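Local coordinates for protein beta-porphyranase A (Bacteroides plebeius, PDB 4AW7) that hydrolyses porphyran, a sulfated red-seaweed polysaccharide, between beta-D-galactopyranose and alpha-L-galactopyranose-6-sulfate units, releasing mostly disaccharides, at residues Y43-S48 and L311-P316; V65-K70 and S99-I104; S478-K483 and S492-G497. All coordinates share one frame; numbering follows the deposited sequence.

Interaction 1. Residues Y43-S48 and L311-P316; sequences YFNIHS and LFISIP. With L6S (6-O-sulfo-alpha-L-galactopyranose), chain B.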
loop_
_atom_site.group_PDB
_atom_site.type_symbol
_atom_site.label_atom_id
_atom_site.label_comp_id
_atom_site.label_asym_id
_atom_site.label_seq_id
_atom_site.Cartn_x
_atom_site.Cartn_y
_atom_site.Cartn_z
ATOM N N TYR A 43 8.240 1.710 3.694
ATOM C CA TYR A 43 7.197 1.433 4.691
ATOM C C TYR A 43 7.164 2.355 5.879
ATOM O O TYR A 43 6.102 2.869 6.245
ATOM C CB TYR A 43 7.297 -0.037 5.185
ATOM C CG TYR A 43 7.246 -1.013 4.050
ATOM C CD1 TYR A 43 6.046 -1.223 3.343
ATOM C CD2 TYR A 43 8.366 -1.661 3.589
ATOM C CE1 TYR A 43 6.006 -2.046 2.241
ATOM C CE2 TYR A 43 8.338 -2.493 2.491
ATOM C CZ TYR A 43 7.142 -2.691 1.812
ATOM O OH TYR A 43 7.157 -3.494 0.680
ATOM N N PHE A 44 8.307 2.508 6.551
ATOM C CA PHE A 44 8.353 3.192 7.833
ATOM C C PHE A 44 8.610 4.666 7.640
ATOM O O PHE A 44 9.751 5.144 7.757
ATOM C CB PHE A 44 9.358 2.489 8.771
ATOM C CG PHE A 44 9.052 1.028 8.934
ATOM C CD1 PHE A 44 7.821 0.628 9.450
ATOM C CD2 PHE A 44 9.902 0.047 8.452
ATOM C CE1 PHE A 44 7.484 -0.717 9.513
ATOM C CE2 PHE A 44 9.560 -1.279 8.548
ATOM C CZ PHE A 44 8.350 -1.640 9.081
ATOM N N ASN A 45 7.546 5.346 7.263
ATOM C CA ASN A 45 7.526 6.749 6.875
ATOM C C ASN A 45 6.416 7.432 7.653
ATOM O O ASN A 45 5.489 6.798 8.144
ATOM C CB ASN A 45 7.266 6.881 5.370
ATOM C CG ASN A 45 8.342 6.210 4.542
ATOM O OD1 ASN A 45 9.532 6.437 4.786
ATOM N ND2 ASN A 45 7.973 5.364 3.566
ATOM N N ILE A 46 6.493 8.760 7.690
ATOM C CA ILE A 46 5.380 9.597 8.119
ATOM C C ILE A 46 4.940 10.483 6.935
ATOM O O ILE A 46 5.691 10.739 6.006
ATOM C CB ILE A 46 5.673 10.468 9.374
ATOM C CG1 ILE A 46 6.950 11.320 9.204
ATOM C CG2 ILE A 46 5.734 9.603 10.583
ATOM C CD1 ILE A 46 7.195 12.367 10.303
ATOM N N HIS A 47 3.695 10.929 6.997
ATOM C CA HIS A 47 3.085 11.764 5.971
ATOM C C HIS A 47 3.441 13.229 6.247
ATOM O O HIS A 47 2.635 14.010 6.754
ATOM C CB HIS A 47 1.548 11.520 5.966
ATOM C CG HIS A 47 0.854 12.156 4.811
ATOM N ND1 HIS A 47 0.540 13.489 4.782
ATOM C CD2 HIS A 47 0.475 11.659 3.601
ATOM C CE1 HIS A 47 -0.025 13.783 3.615
ATOM N NE2 HIS A 47 -0.081 12.688 2.870
ATOM N N SER A 48 4.700 13.539 6.005
ATOM C CA SER A 48 5.308 14.812 6.361
ATOM C C SER A 48 6.537 15.032 5.539
ATOM O O SER A 48 7.135 14.078 5.016
ATOM C CB SER A 48 5.709 14.733 7.837
ATOM O OG SER A 48 6.268 15.938 8.332
ATOM N N LEU A 311 6.572 -1.994 -5.525
ATOM C CA LEU A 311 6.106 -0.892 -4.670
ATOM C C LEU A 311 7.185 0.176 -4.628
ATOM O O LEU A 311 8.286 -0.054 -4.146
ATOM C CB LEU A 311 5.801 -1.403 -3.270
ATOM C CG LEU A 311 5.261 -0.332 -2.287
ATOM C CD1 LEU A 311 3.819 0.080 -2.606
ATOM C CD2 LEU A 311 5.362 -0.867 -0.855
ATOM N N PHE A 312 6.857 1.376 -5.109
ATOM C CA PHE A 312 7.778 2.481 -4.937
ATOM C C PHE A 312 7.934 2.938 -3.480
ATOM O O PHE A 312 9.048 3.167 -2.974
ATOM C CB PHE A 312 7.328 3.727 -5.727
ATOM C CG PHE A 312 7.597 3.710 -7.213
ATOM C CD1 PHE A 312 8.754 3.244 -7.757
ATOM C CD2 PHE A 312 6.675 4.275 -8.079
ATOM C CE1 PHE A 312 8.999 3.312 -9.124
ATOM C CE2 PHE A 312 6.909 4.348 -9.442
ATOM C CZ PHE A 312 8.067 3.880 -9.955
ATOM N N ILE A 313 6.796 3.098 -2.822
ATOM C CA ILE A 313 6.723 3.722 -1.505
ATOM C C ILE A 313 5.313 3.520 -0.972
ATOM O O ILE A 313 4.368 3.456 -1.758
ATOM C CB ILE A 313 7.116 5.218 -1.568
ATOM C CG1 ILE A 313 7.367 5.812 -0.178
ATOM C CG2 ILE A 313 6.101 6.032 -2.373
ATOM C CD1 ILE A 313 8.104 7.176 -0.169
ATOM N N SER A 314 5.181 3.541 0.342
ATOM C CA SER A 314 3.908 3.589 1.038
ATOM C C SER A 314 4.066 4.537 2.217
ATOM O O SER A 314 5.163 4.663 2.781
ATOM C CB SER A 314 3.385 2.223 1.455
ATOM O OG SER A 314 4.161 1.607 2.461
ATOM N N ILE A 315 2.989 5.202 2.590
ATOM C CA ILE A 315 3.009 6.251 3.614
ATOM C C ILE A 315 1.867 6.050 4.599
ATOM O O ILE A 315 0.705 6.312 4.293
ATOM C CB ILE A 315 2.843 7.658 2.996
ATOM C CG1 ILE A 315 3.804 7.948 1.817
ATOM C CG2 ILE A 315 2.962 8.750 4.098
ATOM C CD1 ILE A 315 5.232 8.116 2.157
ATOM N N PRO A 316 2.162 5.575 5.813
ATOM C CA PRO A 316 1.189 5.556 6.892
ATOM C C PRO A 316 0.618 6.970 7.103
ATOM O O PRO A 316 1.389 7.933 7.123
ATOM C CB PRO A 316 2.088 5.115 8.097
ATOM C CG PRO A 316 3.186 4.364 7.482
ATOM C CD PRO A 316 3.484 5.110 6.263
HETATM O O1S L6S B . -0.269 15.657 6.691
HETATM O O2S L6S B . -1.466 16.487 8.670
HETATM O O3S L6S B . -0.907 17.979 6.800
HETATM C C1 L6S B . -5.152 15.285 2.714
HETATM C C2 L6S B . -5.622 16.698 2.452
HETATM C C3 L6S B . -5.865 17.412 3.791
HETATM C C4 L6S B . -4.526 17.396 4.622
HETATM C C5 L6S B . -4.076 15.939 4.774
HETATM C C6 L6S B . -2.610 15.900 5.261
HETATM O O2 L6S B . -6.788 16.718 1.603
HETATM O O3 L6S B . -6.323 18.759 3.604
HETATM O O4 L6S B . -3.550 18.165 3.903
HETATM O O5 L6S B . -4.018 15.209 3.542
HETATM O O6 L6S B . -2.585 16.275 6.630
HETATM S S1 L6S B . -1.217 16.590 7.242
#

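Interaction 2. Residues V65-K70 and S99-I104; sequences VGLGRK and SVKRYI. With K (potassium ion), chain G; AAL (3,6-anhydro-alpha-L-galactopyranose), chain C.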
loop_
_atom_site.group_PDB
_atom_site.type_symbol
_atom_site.label_atom_id
_atom_site.label_comp_id
_atom_site.label_asym_id
_atom_site.label_seq_id
_atom_site.Cartn_x
_atom_site.Cartn_y
_atom_site.Cartn_z
ATOM N N VAL A 65 12.747 6.499 10.788
ATOM C CA VAL A 65 11.594 6.766 9.962
ATOM C C VAL A 65 12.000 7.715 8.814
ATOM O O VAL A 65 12.824 8.614 9.009
ATOM C CB VAL A 65 10.470 7.369 10.838
ATOM C CG1 VAL A 65 9.230 7.760 10.015
ATOM C CG2 VAL A 65 10.115 6.358 11.896
ATOM N N GLY A 66 11.403 7.536 7.634
ATOM C CA GLY A 66 11.636 8.354 6.449
ATOM C C GLY A 66 10.433 9.197 6.077
ATOM O O GLY A 66 9.411 9.252 6.776
ATOM N N LEU A 67 10.612 9.882 4.952
ATOM C CA LEU A 67 9.566 10.760 4.396
ATOM C C LEU A 67 9.084 10.185 3.081
ATOM O O LEU A 67 9.764 9.369 2.476
ATOM C CB LEU A 67 10.158 12.158 4.156
ATOM C CG LEU A 67 10.900 12.731 5.367
ATOM C CD1 LEU A 67 11.549 14.048 4.888
ATOM C CD2 LEU A 67 10.024 12.925 6.609
ATOM N N GLY A 68 7.912 10.563 2.590
ATOM C CA GLY A 68 6.966 11.446 3.206
ATOM C C GLY A 68 6.111 12.058 2.130
ATOM O O GLY A 68 6.095 11.563 1.027
ATOM N N ARG A 69 5.371 13.105 2.455
ATOM C CA ARG A 69 4.412 13.697 1.513
ATOM C C ARG A 69 4.160 15.140 1.905
ATOM O O ARG A 69 4.125 15.458 3.086
ATOM C CB ARG A 69 3.093 12.871 1.474
ATOM C CG ARG A 69 2.164 13.166 0.320
ATOM C CD ARG A 69 1.442 11.942 -0.090
ATOM N NE ARG A 69 0.445 12.060 -1.159
ATOM C CZ ARG A 69 -0.872 12.156 -0.952
ATOM N NH1 ARG A 69 -1.362 12.397 0.253
ATOM N NH2 ARG A 69 -1.680 12.024 -1.993
ATOM N N LYS A 70 3.983 15.991 0.891
ATOM C CA LYS A 70 3.768 17.402 1.089
ATOM C C LYS A 70 2.832 17.933 0.022
ATOM O O LYS A 70 3.013 17.622 -1.142
ATOM C CB LYS A 70 5.124 18.122 0.946
ATOM C CG LYS A 70 5.084 19.579 0.973
ATOM C CD LYS A 70 4.969 20.081 2.350
ATOM C CE LYS A 70 5.525 21.516 2.475
ATOM N NZ LYS A 70 5.316 21.969 3.907
ATOM N N SER A 99 19.697 17.405 -7.115
ATOM C CA SER A 99 19.604 16.347 -6.125
ATOM C C SER A 99 18.146 15.979 -5.901
ATOM O O SER A 99 17.242 16.783 -6.158
ATOM C CB SER A 99 20.180 16.805 -4.811
ATOM O OG SER A 99 21.592 16.934 -4.857
ATOM N N VAL A 100 17.944 14.768 -5.395
ATOM C CA VAL A 100 16.614 14.200 -5.204
ATOM C C VAL A 100 16.355 13.919 -3.732
ATOM O O VAL A 100 17.138 13.194 -3.092
ATOM C CB VAL A 100 16.459 12.894 -5.989
ATOM C CG1 VAL A 100 15.097 12.301 -5.740
ATOM C CG2 VAL A 100 16.679 13.103 -7.476
ATOM N N LYS A 101 15.295 14.503 -3.170
ATOM C CA LYS A 101 14.880 14.230 -1.811
ATOM C C LYS A 101 13.727 13.236 -1.853
ATOM O O LYS A 101 12.740 13.420 -2.592
ATOM C CB LYS A 101 14.437 15.477 -1.076
ATOM C CG LYS A 101 14.218 15.277 0.425
ATOM C CD LYS A 101 13.776 16.577 1.112
ATOM C CE LYS A 101 13.422 16.400 2.553
ATOM N NZ LYS A 101 14.613 16.555 3.363
ATOM N N ARG A 102 13.807 12.188 -1.048
ATOM C CA ARG A 102 12.777 11.170 -1.038
ATOM C C ARG A 102 11.553 11.648 -0.293
ATOM O O ARG A 102 11.517 11.706 0.922
ATOM C CB ARG A 102 13.281 9.869 -0.451
ATOM C CG ARG A 102 12.212 8.776 -0.440
ATOM C CD ARG A 102 12.828 7.410 -0.104
ATOM N NE ARG A 102 11.864 6.350 -0.042
ATOM C CZ ARG A 102 11.513 5.590 -1.060
ATOM N NH1 ARG A 102 11.912 5.838 -2.288
ATOM N NH2 ARG A 102 10.676 4.595 -0.847
ATOM N N TYR A 103 10.515 11.990 -1.059
ATOM C CA TYR A 103 9.162 12.285 -0.573
ATOM C C TYR A 103 8.272 12.371 -1.811
ATOM O O TYR A 103 8.770 12.389 -2.948
ATOM C CB TYR A 103 9.092 13.573 0.249
ATOM C CG TYR A 103 9.208 14.888 -0.491
ATOM C CD1 TYR A 103 10.434 15.380 -0.888
ATOM C CD2 TYR A 103 8.079 15.644 -0.799
ATOM C CE1 TYR A 103 10.533 16.602 -1.535
ATOM C CE2 TYR A 103 8.163 16.841 -1.446
ATOM C CZ TYR A 103 9.392 17.323 -1.816
ATOM O OH TYR A 103 9.513 18.518 -2.495
ATOM N N ILE A 104 6.968 12.442 -1.567
ATOM C CA ILE A 104 5.979 12.639 -2.604
ATOM C C ILE A 104 5.443 14.062 -2.531
ATOM O O ILE A 104 4.886 14.471 -1.509
ATOM C CB ILE A 104 4.777 11.688 -2.429
ATOM C CG1 ILE A 104 5.198 10.220 -2.386
ATOM C CG2 ILE A 104 3.726 11.949 -3.496
ATOM C CD1 ILE A 104 4.087 9.266 -1.909
HETATM K K K G . 12.219 19.492 -2.964
HETATM C C1 AAL C . 0.331 22.681 4.648
HETATM C C2 AAL C . 1.793 22.462 4.952
HETATM C C3 AAL C . 2.433 23.805 5.193
HETATM C C4 AAL C . 2.266 24.624 3.934
HETATM C C5 AAL C . 0.802 24.960 4.069
HETATM C C6 AAL C . 0.657 25.328 5.533
HETATM O O2 AAL C . 2.439 21.783 3.892
HETATM O O3 AAL C . 1.673 24.526 6.167
HETATM O O4 AAL C . 3.040 25.833 4.009
HETATM O O5 AAL C . 0.023 23.788 3.796
HETATM O O HOH W 1 11.309 7.126 2.770
HETATM O O HOH W 2 12.995 10.385 3.158
#

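Interaction 3. Residues S478-K483 and S492-G497; sequences SSEYLK and SFPFTG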
loop_
_atom_site.group_PDB
_atom_site.type_symbol
_atom_site.label_atom_id
_atom_site.label_comp_id
_atom_site.label_asym_id
_atom_site.label_seq_id
_atom_site.Cartn_x
_atom_site.Cartn_y
_atom_site.Cartn_z
ATOM N N SER A 478 -2.429 -13.025 -16.156
ATOM C CA SER A 478 -3.151 -13.551 -17.316
ATOM C C SER A 478 -3.442 -12.476 -18.337
ATOM O O SER A 478 -3.645 -11.326 -17.977
ATOM C CB SER A 478 -4.427 -14.189 -16.827
ATOM O OG SER A 478 -5.159 -14.825 -17.898
ATOM N N SER A 479 -3.562 -12.855 -19.623
ATOM C CA SER A 479 -4.047 -11.962 -20.654
ATOM C C SER A 479 -5.521 -11.675 -20.473
ATOM O O SER A 479 -6.027 -10.749 -21.104
ATOM C CB SER A 479 -3.847 -12.597 -22.037
ATOM O OG SER A 479 -4.571 -13.824 -22.143
ATOM N N GLU A 480 -6.210 -12.467 -19.640
ATOM C CA GLU A 480 -7.646 -12.317 -19.383
ATOM C C GLU A 480 -7.890 -11.705 -18.026
ATOM O O GLU A 480 -7.326 -12.165 -17.047
ATOM C CB GLU A 480 -8.330 -13.686 -19.446
ATOM C CG GLU A 480 -8.289 -14.330 -20.805
ATOM C CD GLU A 480 -9.204 -13.629 -21.759
ATOM O OE1 GLU A 480 -10.398 -13.492 -21.445
ATOM O OE2 GLU A 480 -8.698 -13.199 -22.783
ATOM N N TYR A 481 -8.733 -10.673 -17.975
ATOM C CA TYR A 481 -9.167 -10.073 -16.717
ATOM C C TYR A 481 -10.606 -9.607 -16.867
ATOM O O TYR A 481 -11.165 -9.626 -17.981
ATOM C CB TYR A 481 -8.220 -8.944 -16.201
ATOM C CG TYR A 481 -8.648 -7.554 -16.581
ATOM C CD1 TYR A 481 -8.929 -7.225 -17.895
ATOM C CD2 TYR A 481 -8.737 -6.554 -15.628
ATOM C CE1 TYR A 481 -9.390 -5.943 -18.235
ATOM C CE2 TYR A 481 -9.180 -5.276 -15.946
ATOM C CZ TYR A 481 -9.524 -4.970 -17.262
ATOM O OH TYR A 481 -9.988 -3.700 -17.543
ATOM N N LEU A 482 -11.220 -9.179 -15.766
ATOM C CA LEU A 482 -12.556 -8.563 -15.771
ATOM C C LEU A 482 -13.544 -9.343 -16.622
ATOM O O LEU A 482 -14.056 -8.859 -17.641
ATOM C CB LEU A 482 -12.460 -7.078 -16.153
ATOM C CG LEU A 482 -13.743 -6.259 -15.960
ATOM C CD1 LEU A 482 -14.280 -6.365 -14.537
ATOM C CD2 LEU A 482 -13.447 -4.814 -16.292
ATOM N N LYS A 483 -13.854 -10.549 -16.175
ATOM C CA LYS A 483 -14.725 -11.453 -16.932
ATOM C C LYS A 483 -16.060 -11.602 -16.214
ATOM O O LYS A 483 -16.097 -11.964 -15.055
ATOM C CB LYS A 483 -14.062 -12.827 -17.076
ATOM C CG LYS A 483 -12.709 -12.844 -17.762
ATOM C CD LYS A 483 -12.673 -12.231 -19.114
ATOM C CE LYS A 483 -13.456 -13.056 -20.116
ATOM N NZ LYS A 483 -13.127 -12.684 -21.544
ATOM N N SER A 492 -11.848 -19.386 -18.563
ATOM C CA SER A 492 -10.489 -19.858 -18.790
ATOM C C SER A 492 -9.481 -18.717 -18.678
ATOM O O SER A 492 -9.628 -17.678 -19.326
ATOM C CB SER A 492 -10.424 -20.458 -20.185
ATOM O OG SER A 492 -9.097 -20.692 -20.605
ATOM N N PHE A 493 -8.448 -18.927 -17.865
ATOM C CA PHE A 493 -7.381 -17.941 -17.663
ATOM C C PHE A 493 -6.040 -18.536 -18.036
ATOM O O PHE A 493 -5.530 -19.401 -17.278
ATOM C CB PHE A 493 -7.392 -17.432 -16.207
ATOM C CG PHE A 493 -8.631 -16.633 -15.884
ATOM C CD1 PHE A 493 -9.772 -17.270 -15.441
ATOM C CD2 PHE A 493 -8.659 -15.262 -16.071
ATOM C CE1 PHE A 493 -10.938 -16.558 -15.166
ATOM C CE2 PHE A 493 -9.793 -14.549 -15.809
ATOM C CZ PHE A 493 -10.942 -15.191 -15.358
ATOM N N PRO A 494 -5.462 -18.063 -19.148
ATOM C CA PRO A 494 -4.158 -18.588 -19.556
ATOM C C PRO A 494 -3.025 -17.808 -18.928
ATOM O O PRO A 494 -3.145 -16.590 -18.690
ATOM C CB PRO A 494 -4.165 -18.390 -21.080
ATOM C CG PRO A 494 -5.062 -17.235 -21.303
ATOM C CD PRO A 494 -6.073 -17.229 -20.210
ATOM N N PHE A 495 -1.932 -18.518 -18.671
ATOM C CA PHE A 495 -0.691 -17.936 -18.131
ATOM C C PHE A 495 0.477 -18.441 -18.962
ATOM O O PHE A 495 0.400 -19.555 -19.505
ATOM C CB PHE A 495 -0.497 -18.352 -16.678
ATOM C CG PHE A 495 -1.558 -17.847 -15.769
ATOM C CD1 PHE A 495 -2.745 -18.536 -15.629
ATOM C CD2 PHE A 495 -1.380 -16.662 -15.072
ATOM C CE1 PHE A 495 -3.738 -18.077 -14.820
ATOM C CE2 PHE A 495 -2.410 -16.195 -14.239
ATOM C CZ PHE A 495 -3.566 -16.896 -14.119
ATOM N N THR A 496 1.537 -17.654 -19.077
ATOM C CA THR A 496 2.714 -18.008 -19.851
ATOM C C THR A 496 3.995 -17.754 -19.062
ATOM O O THR A 496 4.020 -16.943 -18.135
ATOM C CB THR A 496 2.745 -17.218 -21.179
ATOM O OG1 THR A 496 2.858 -15.811 -20.924
ATOM C CG2 THR A 496 1.490 -17.496 -22.033
ATOM N N GLY A 497 5.075 -18.417 -19.483
ATOM C CA GLY A 497 6.391 -18.141 -18.927
ATOM C C GLY A 497 6.631 -18.641 -17.517
ATOM O O GLY A 497 7.565 -18.190 -16.880
HETATM O O HOH W 3 -1.738 -14.886 -20.508
HETATM O O HOH W 4 -11.591 -15.739 -19.287
#

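Interaction 1. Residues Y43-S48 and L311-P316
Asn45 and Ile315 face each other with their CA atoms 5.6 Å apart where the short strand 45-46 passes strand 311-316, the two stretches running 50° apart. These are the first and last strands of the catalytic (beta/alpha)8 barrel, and no backbone hydrogen bond joins the two segments here. The Asn45 side chain spans the seam instead: ND2 donates to Ser314 O at 3.0 Å, almost straight at 170°, with the acceptor in the plane of the amide, and ND2 also reaches Ser41 O. Pro316 lacks an N-H to offer and sets its CD 3.2 Å from Asn45 O, a buried carbonyl without a partner in the model. At one end, Leu311 CD2 meets Tyr43 CE1 at 3.4 Å, while the Tyr43 hydroxyl bonds to Leu304 O. At the other, Ile315 CG2 packs on CA and CB of His47, a substrate-binding residue. A chi1 of -171° sets the His47 ring opposite its own N and beside the sulfated galactose; NE2 is held by Arg69 NH1, and ND1 donates, near the ring plane, to the sulfate oxygen O1S of that sugar at 3.0 Å.

Interaction 2. Residues V65-K70 and S99-I104
Arg69 swings CG opposite its backbone N (chi1 -166°), which lays its aliphatic part across Ile104, whose CG2 in turn stands anti to its own N and meets the edge of the guanidinium at 4.0 Å from NE. Lys70 starts out in the same way and bends more sharply at chi2 (79°): its CB stays 4.1 Å from Tyr103 CE2, while NZ leaves the contact and donates to O2 of the anhydrogalactose at 2.9 Å. In Tyr103 a chi1 of 73° carries the hydroxyl to a potassium ion, bound at 2.9 Å from OH in the ring plane, together with Leu136 O. Between these side chains runs one parallel bridge, Arg69 with Ile104: Ile104 N donates to Gly68 O at 2.9 Å, and Lys70 N to Ile104 O at 3.0 Å. At the cis peptide before Gly68, Leu67 O lies 3.3 Å from Arg102 O, two acceptors that cannot bond each other; one water links Leu67 O to Arg102 NE, another Leu67 N to Arg102 O. Arg102 NH1 makes a salt bridge to Glu139 of strand 136-142. Glu272 and Glu142 hold the Arg69 guanidinium by salt bridges and Asn145 by a hydrogen bond, in the active site of the barrel. Strand 66-71 lies between strands 45-46 and 104-106; Leu67 leans on helix 54-63, and Ile104 reaches across to Ile313 and Ile315 of strand 311-316.

Interaction 3. Residues S478-K483 and S492-G497
Ser478 meets Pro494 and Phe495 where two sheets of the C-terminal beta-sandwich region come together, one containing strand 469-484 and the other edged by strand 491-498. Its hydroxyl lies anti to the backbone N (chi1 -176°) and does two jobs: OG donates to Pro494 O at 2.8 Å, the carbonyl being approached somewhat out of its plane, and accepts from Glu480 N at 3.1 Å, which makes an ST turn. The CB of Ser478 sits over one face of the Phe495 ring in a CH-pi contact, 4.1 Å from the centroid and displaced toward the rim. An alanine here is likely to leave Glu480 N without its acceptor and Pro494 O without its hydroxyl donor, setting the turn free to shift. Ser479, at the surface, rests OG against Pro494 CG, and its N shares a water with Pro494 O. Glu480 then brings CG to 3.7 Å from Pro494 CD, while its backbone O meets the edge of the Phe493 ring in plane, 3.5 Å from CD2. Tyr481 and Leu482 turn away onto helix 245-262 of the barrel. Leu482 and Lys483 form a G1 beta bulge opposite Val578 of strand 577-589. Lys483 slides its CG past Phe493 CZ and returns its NZ to Glu480 OE1 in a salt bridge of 2.8 Å. Phe493 and Phe495 themselves extend onto Val578, Met581 and Leu583, inside the sandwich. The chemistry is thus divided by depth: aromatic rings fill the interior, the serine hydroxyl fixes the turn at the boundary, and the ion pair and bridging waters lie outermost, where solvent would probably weaken the attraction of the charges.

Interactions 1 and 2 belong to the same parallel barrel sheet, their centres 9 Å apart, and 65-70 with 99-104 is nested in the chain loop closed by 43-48 with 311-316. They touch directly: Phe44 O probably accepts from Gly66 N. Interaction 1 is wholly buried and relies on side chains, whereas interaction 2, partly buried, uses backbone bonds and waters; both reach bound sugar through a basic residue. Interaction 3 lies about 32 Å and 37 Å, centre to centre, from these two, away from the annotated sites. It joins neighbouring sheets of the sandwich through a serine hydroxyl, aromatic rings and waters, its ion pair lying within one segment.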